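Protein YCGM (Escherichia coli, PDB 1NR9) is a magnesium-binding member of the fumarylacetoacetate hydrolase family whose precise function is not established. Local coordinates at residues F141-S153 / Q161-P173. Sequence-based numbering, arbitrary orientation.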
loop_
_atom_site.group_PDB
_atom_site.type_symbol
_atom_site.label_atom_id
_atom_site.label_comp_id
_atom_site.label_asym_id
_atom_site.label_seq_id
_atom_site.Cartn_x
_atom_site.Cartn_y
_atom_site.Cartn_z
ATOM N N PHE A 141 -19.978 -2.879 -20.849
ATOM C CA PHE A 141 -19.367 -4.194 -20.769
ATOM C C PHE A 141 -20.401 -5.195 -21.256
ATOM O O PHE A 141 -21.448 -5.380 -20.624
ATOM C CB PHE A 141 -18.995 -4.502 -19.315
ATOM C CG PHE A 141 -18.250 -5.794 -19.127
ATOM C CD1 PHE A 141 -16.901 -5.888 -19.447
ATOM C CD2 PHE A 141 -18.900 -6.922 -18.621
ATOM C CE1 PHE A 141 -16.203 -7.086 -19.263
ATOM C CE2 PHE A 141 -18.211 -8.126 -18.435
ATOM C CZ PHE A 141 -16.857 -8.204 -18.759
ATOM N N THR A 142 -20.127 -5.830 -22.387
ATOM C CA THR A 142 -21.059 -6.811 -22.915
ATOM C C THR A 142 -20.775 -8.138 -22.235
ATOM O O THR A 142 -19.695 -8.706 -22.402
ATOM C CB THR A 142 -20.897 -7.000 -24.434
ATOM O OG1 THR A 142 -21.060 -5.742 -25.100
ATOM C CG2 THR A 142 -21.941 -7.973 -24.955
ATOM N N GLY A 143 -21.735 -8.626 -21.458
ATOM C CA GLY A 143 -21.540 -9.895 -20.785
ATOM C C GLY A 143 -21.641 -9.798 -19.280
ATOM O O GLY A 143 -21.798 -8.706 -18.724
ATOM N N ASP A 144 -21.540 -10.942 -18.611
ATOM C CA ASP A 144 -21.639 -10.974 -17.160
ATOM C C ASP A 144 -20.273 -11.004 -16.493
ATOM O O ASP A 144 -19.585 -12.034 -16.483
ATOM C CB ASP A 144 -22.471 -12.181 -16.713
ATOM C CG ASP A 144 -22.464 -12.375 -15.203
ATOM O OD1 ASP A 144 -22.236 -11.386 -14.467
ATOM O OD2 ASP A 144 -22.703 -13.518 -14.754
ATOM N N PRO A 145 -19.860 -9.867 -15.918
ATOM C CA PRO A 145 -18.560 -9.816 -15.256
ATOM C C PRO A 145 -18.362 -11.054 -14.395
ATOM O O PRO A 145 -17.303 -11.673 -14.424
ATOM C CB PRO A 145 -18.658 -8.549 -14.426
ATOM C CG PRO A 145 -19.506 -7.667 -15.279
ATOM C CD PRO A 145 -20.592 -8.598 -15.748
ATOM N N GLN A 146 -19.398 -11.437 -13.656
ATOM C CA GLN A 146 -19.292 -12.593 -12.773
ATOM C C GLN A 146 -19.133 -13.901 -13.522
ATOM O O GLN A 146 -18.911 -14.959 -12.916
ATOM C CB GLN A 146 -20.496 -12.686 -11.848
ATOM C CG GLN A 146 -20.237 -13.600 -10.674
ATOM C CD GLN A 146 -19.066 -13.124 -9.823
ATOM O OE1 GLN A 146 -19.164 -12.101 -9.128
ATOM N NE2 GLN A 146 -17.948 -13.850 -9.883
ATOM N N ASN A 147 -19.250 -13.829 -14.844
ATOM C CA ASN A 147 -19.100 -15.013 -15.683
ATOM C C ASN A 147 -18.345 -14.645 -16.956
ATOM O O ASN A 147 -18.823 -14.843 -18.077
ATOM C CB ASN A 147 -20.467 -15.605 -16.014
ATOM C CG ASN A 147 -20.362 -16.950 -16.701
ATOM O OD1 ASN A 147 -19.548 -17.802 -16.323
ATOM N ND2 ASN A 147 -21.198 -17.157 -17.712
ATOM N N THR A 148 -17.146 -14.109 -16.740
ATOM C CA THR A 148 -16.254 -13.672 -17.801
ATOM C C THR A 148 -15.020 -14.569 -17.910
ATOM O O THR A 148 -14.531 -15.112 -16.914
ATOM C CB THR A 148 -15.824 -12.200 -17.561
ATOM O OG1 THR A 148 -16.885 -11.328 -17.967
ATOM C CG2 THR A 148 -14.559 -11.859 -18.326
ATOM N N THR A 149 -14.536 -14.711 -19.142
ATOM C CA THR A 149 -13.374 -15.529 -19.469
ATOM C C THR A 149 -12.042 -14.815 -19.246
ATOM O O THR A 149 -11.857 -13.687 -19.694
ATOM C CB THR A 149 -13.470 -15.990 -20.940
ATOM O OG1 THR A 149 -14.131 -17.258 -20.983
ATOM C CG2 THR A 149 -12.089 -16.090 -21.593
ATOM N N LEU A 150 -11.120 -15.483 -18.554
ATOM C CA LEU A 150 -9.788 -14.933 -18.281
ATOM C C LEU A 150 -8.710 -15.898 -18.767
ATOM O O LEU A 150 -8.719 -17.078 -18.411
ATOM C CB LEU A 150 -9.590 -14.700 -16.781
ATOM C CG LEU A 150 -10.410 -13.614 -16.087
ATOM C CD1 LEU A 150 -10.071 -13.604 -14.603
ATOM C CD2 LEU A 150 -10.114 -12.247 -16.724
ATOM N N SER A 151 -7.777 -15.408 -19.575
ATOM C CA SER A 151 -6.715 -16.272 -20.083
ATOM C C SER A 151 -5.399 -15.545 -20.279
ATOM O O SER A 151 -5.373 -14.340 -20.558
ATOM C CB SER A 151 -7.134 -16.904 -21.408
ATOM O OG SER A 151 -7.422 -15.904 -22.366
ATOM N N LEU A 152 -4.307 -16.292 -20.124
ATOM C CA LEU A 152 -2.966 -15.756 -20.305
ATOM C C LEU A 152 -2.085 -16.770 -21.015
ATOM O O LEU A 152 -1.939 -17.921 -20.573
ATOM C CB LEU A 152 -2.327 -15.407 -18.961
ATOM C CG LEU A 152 -0.871 -14.918 -18.990
ATOM C CD1 LEU A 152 -0.518 -14.318 -17.651
ATOM C CD2 LEU A 152 0.078 -16.059 -19.282
ATOM N N SER A 153 -1.481 -16.353 -22.115
ATOM C CA SER A 153 -0.599 -17.264 -22.816
ATOM C C SER A 153 0.798 -16.677 -22.839
ATOM O O SER A 153 0.979 -15.471 -22.971
ATOM C CB SER A 153 -1.092 -17.504 -24.242
ATOM O OG SER A 153 -1.082 -16.300 -24.980
ATOM N N GLN A 161 -6.340 -20.228 -17.775
ATOM C CA GLN A 161 -7.639 -20.245 -18.415
ATOM C C GLN A 161 -8.642 -20.524 -17.310
ATOM O O GLN A 161 -8.439 -21.426 -16.500
ATOM C CB GLN A 161 -7.691 -21.353 -19.467
ATOM C CG GLN A 161 -9.091 -21.823 -19.831
ATOM C CD GLN A 161 -9.959 -20.717 -20.397
ATOM O OE1 GLN A 161 -9.604 -20.085 -21.392
ATOM N NE2 GLN A 161 -11.108 -20.480 -19.767
ATOM N N GLY A 162 -9.711 -19.737 -17.271
ATOM C CA GLY A 162 -10.736 -19.909 -16.262
ATOM C C GLY A 162 -11.845 -18.916 -16.531
ATOM O O GLY A 162 -11.772 -18.152 -17.497
ATOM N N THR A 163 -12.871 -18.924 -15.686
ATOM C CA THR A 163 -13.998 -18.001 -15.828
ATOM C C THR A 163 -14.254 -17.306 -14.488
ATOM O O THR A 163 -13.870 -17.802 -13.423
ATOM C CB THR A 163 -15.289 -18.743 -16.255
ATOM O OG1 THR A 163 -16.359 -17.806 -16.418
ATOM C CG2 THR A 163 -15.689 -19.755 -15.205
ATOM N N THR A 164 -14.910 -16.159 -14.542
ATOM C CA THR A 164 -15.197 -15.414 -13.333
ATOM C C THR A 164 -16.152 -16.158 -12.406
ATOM O O THR A 164 -16.229 -15.872 -11.210
ATOM C CB THR A 164 -15.789 -14.079 -13.691
ATOM O OG1 THR A 164 -14.967 -13.474 -14.689
ATOM C CG2 THR A 164 -15.839 -13.186 -12.478
ATOM N N ALA A 165 -16.878 -17.119 -12.960
ATOM C CA ALA A 165 -17.812 -17.893 -12.163
ATOM C C ALA A 165 -17.092 -18.770 -11.124
ATOM O O ALA A 165 -17.707 -19.218 -10.157
ATOM C CB ALA A 165 -18.669 -18.755 -13.081
ATOM N N ASP A 166 -15.796 -19.008 -11.313
ATOM C CA ASP A 166 -15.038 -19.843 -10.377
ATOM C C ASP A 166 -14.469 -19.083 -9.178
ATOM O O ASP A 166 -13.652 -19.618 -8.423
ATOM C CB ASP A 166 -13.887 -20.558 -11.095
ATOM C CG ASP A 166 -14.366 -21.484 -12.193
ATOM O OD1 ASP A 166 -15.312 -22.263 -11.948
ATOM O OD2 ASP A 166 -13.783 -21.438 -13.300
HETATM N N MSE A 167 -14.887 -17.834 -9.010
HETATM C CA MSE A 167 -14.428 -17.012 -7.895
HETATM C C MSE A 167 -15.095 -17.499 -6.612
HETATM O O MSE A 167 -16.282 -17.823 -6.623
HETATM C CB MSE A 167 -14.837 -15.566 -8.130
HETATM C CG MSE A 167 -13.709 -14.581 -8.295
HETATM SE SE MSE A 167 -14.446 -12.822 -8.651
HETATM C CE MSE A 167 -13.980 -11.914 -7.025
ATOM N N ILE A 168 -14.352 -17.551 -5.511
ATOM C CA ILE A 168 -14.948 -17.981 -4.247
ATOM C C ILE A 168 -15.852 -16.860 -3.736
ATOM O O ILE A 168 -17.054 -17.067 -3.520
ATOM C CB ILE A 168 -13.883 -18.282 -3.190
ATOM C CG1 ILE A 168 -12.924 -19.340 -3.719
ATOM C CG2 ILE A 168 -14.545 -18.755 -1.906
ATOM C CD1 ILE A 168 -13.627 -20.550 -4.273
ATOM N N HIS A 169 -15.262 -15.680 -3.536
ATOM C CA HIS A 169 -15.999 -14.491 -3.099
ATOM C C HIS A 169 -16.271 -13.709 -4.381
ATOM O O HIS A 169 -15.345 -13.287 -5.067
ATOM C CB HIS A 169 -15.144 -13.659 -2.153
ATOM C CG HIS A 169 -14.602 -14.441 -1.000
ATOM N ND1 HIS A 169 -15.306 -14.622 0.172
ATOM C CD2 HIS A 169 -13.449 -15.137 -0.861
ATOM C CE1 HIS A 169 -14.608 -15.401 0.982
ATOM N NE2 HIS A 169 -13.478 -15.726 0.380
ATOM N N LYS A 170 -17.542 -13.539 -4.718
ATOM C CA LYS A 170 -17.909 -12.828 -5.935
ATOM C C LYS A 170 -17.388 -11.384 -5.933
ATOM O O LYS A 170 -16.853 -10.907 -4.934
ATOM C CB LYS A 170 -19.432 -12.873 -6.098
ATOM C CG LYS A 170 -19.996 -14.287 -5.940
ATOM C CD LYS A 170 -19.378 -15.243 -6.959
ATOM C CE LYS A 170 -19.693 -16.713 -6.671
ATOM N NZ LYS A 170 -19.056 -17.197 -5.407
ATOM N N ILE A 171 -17.559 -10.689 -7.050
ATOM C CA ILE A 171 -17.073 -9.326 -7.167
ATOM C C ILE A 171 -17.692 -8.300 -6.234
ATOM O O ILE A 171 -16.963 -7.670 -5.477
ATOM C CB ILE A 171 -17.192 -8.811 -8.608
ATOM C CG1 ILE A 171 -16.396 -9.721 -9.547
ATOM C CG2 ILE A 171 -16.681 -7.367 -8.693
ATOM C CD1 ILE A 171 -16.464 -9.302 -11.009
ATOM N N VAL A 172 -19.008 -8.099 -6.260
ATOM C CA VAL A 172 -19.559 -7.090 -5.354
ATOM C C VAL A 172 -19.407 -7.463 -3.867
ATOM O O VAL A 172 -19.212 -6.586 -3.027
ATOM C CB VAL A 172 -21.053 -6.750 -5.651
ATOM C CG1 VAL A 172 -21.282 -6.610 -7.144
ATOM C CG2 VAL A 172 -21.960 -7.776 -5.039
ATOM N N PRO A 173 -19.490 -8.760 -3.517
ATOM C CA PRO A 173 -19.337 -9.085 -2.093
ATOM C C PRO A 173 -17.922 -8.767 -1.614
ATOM O O PRO A 173 -17.729 -8.148 -0.564
ATOM C CB PRO A 173 -19.625 -10.590 -2.036
ATOM C CG PRO A 173 -20.523 -10.817 -3.203
ATOM C CD PRO A 173 -19.897 -9.952 -4.281
#
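With CG anti to the backbone N (chi1 -163°) and a bend at chi2 (60°), the side chain of Gln146 folds back from its turn and sets its amide between Thr164 and Ile171. Glutamine suits this place because one group both accepts and donates: OE1 accepts a nearly straight hydrogen bond from Ile171 N at 3.0 Å, on an in-plane lone pair, while NE2 donates to Thr164 O, also at 3.0 Å, from above that carbonyl's plane. Met167 N reaches Thr164 O from the opposite face. The aliphatic part of Lys170, the N-cap residue of helix 171-178, crosses Gln146 at about a right angle, CD 3.6 Å from Gln146 CD.

Thr164 turns OG1 beside its own backbone N (chi1 -49°), and both atoms donate to Thr148 O, OG1 at 2.8 Å. A threonine can thus pair side-chain and main-chain donors on one carbonyl where the hairpin of strands 149-154 and 157-163 ends. Along the hairpin, Leu150 and Gly162 form an antiparallel hydrogen-bonded pair, with Leu150 N 2.9 Å from Gly162 O; Leu150 also packs on Phe211. The two bonds of the Gln146 amide should fix its rotation and tie the hairpin's end to the first turn of the helix.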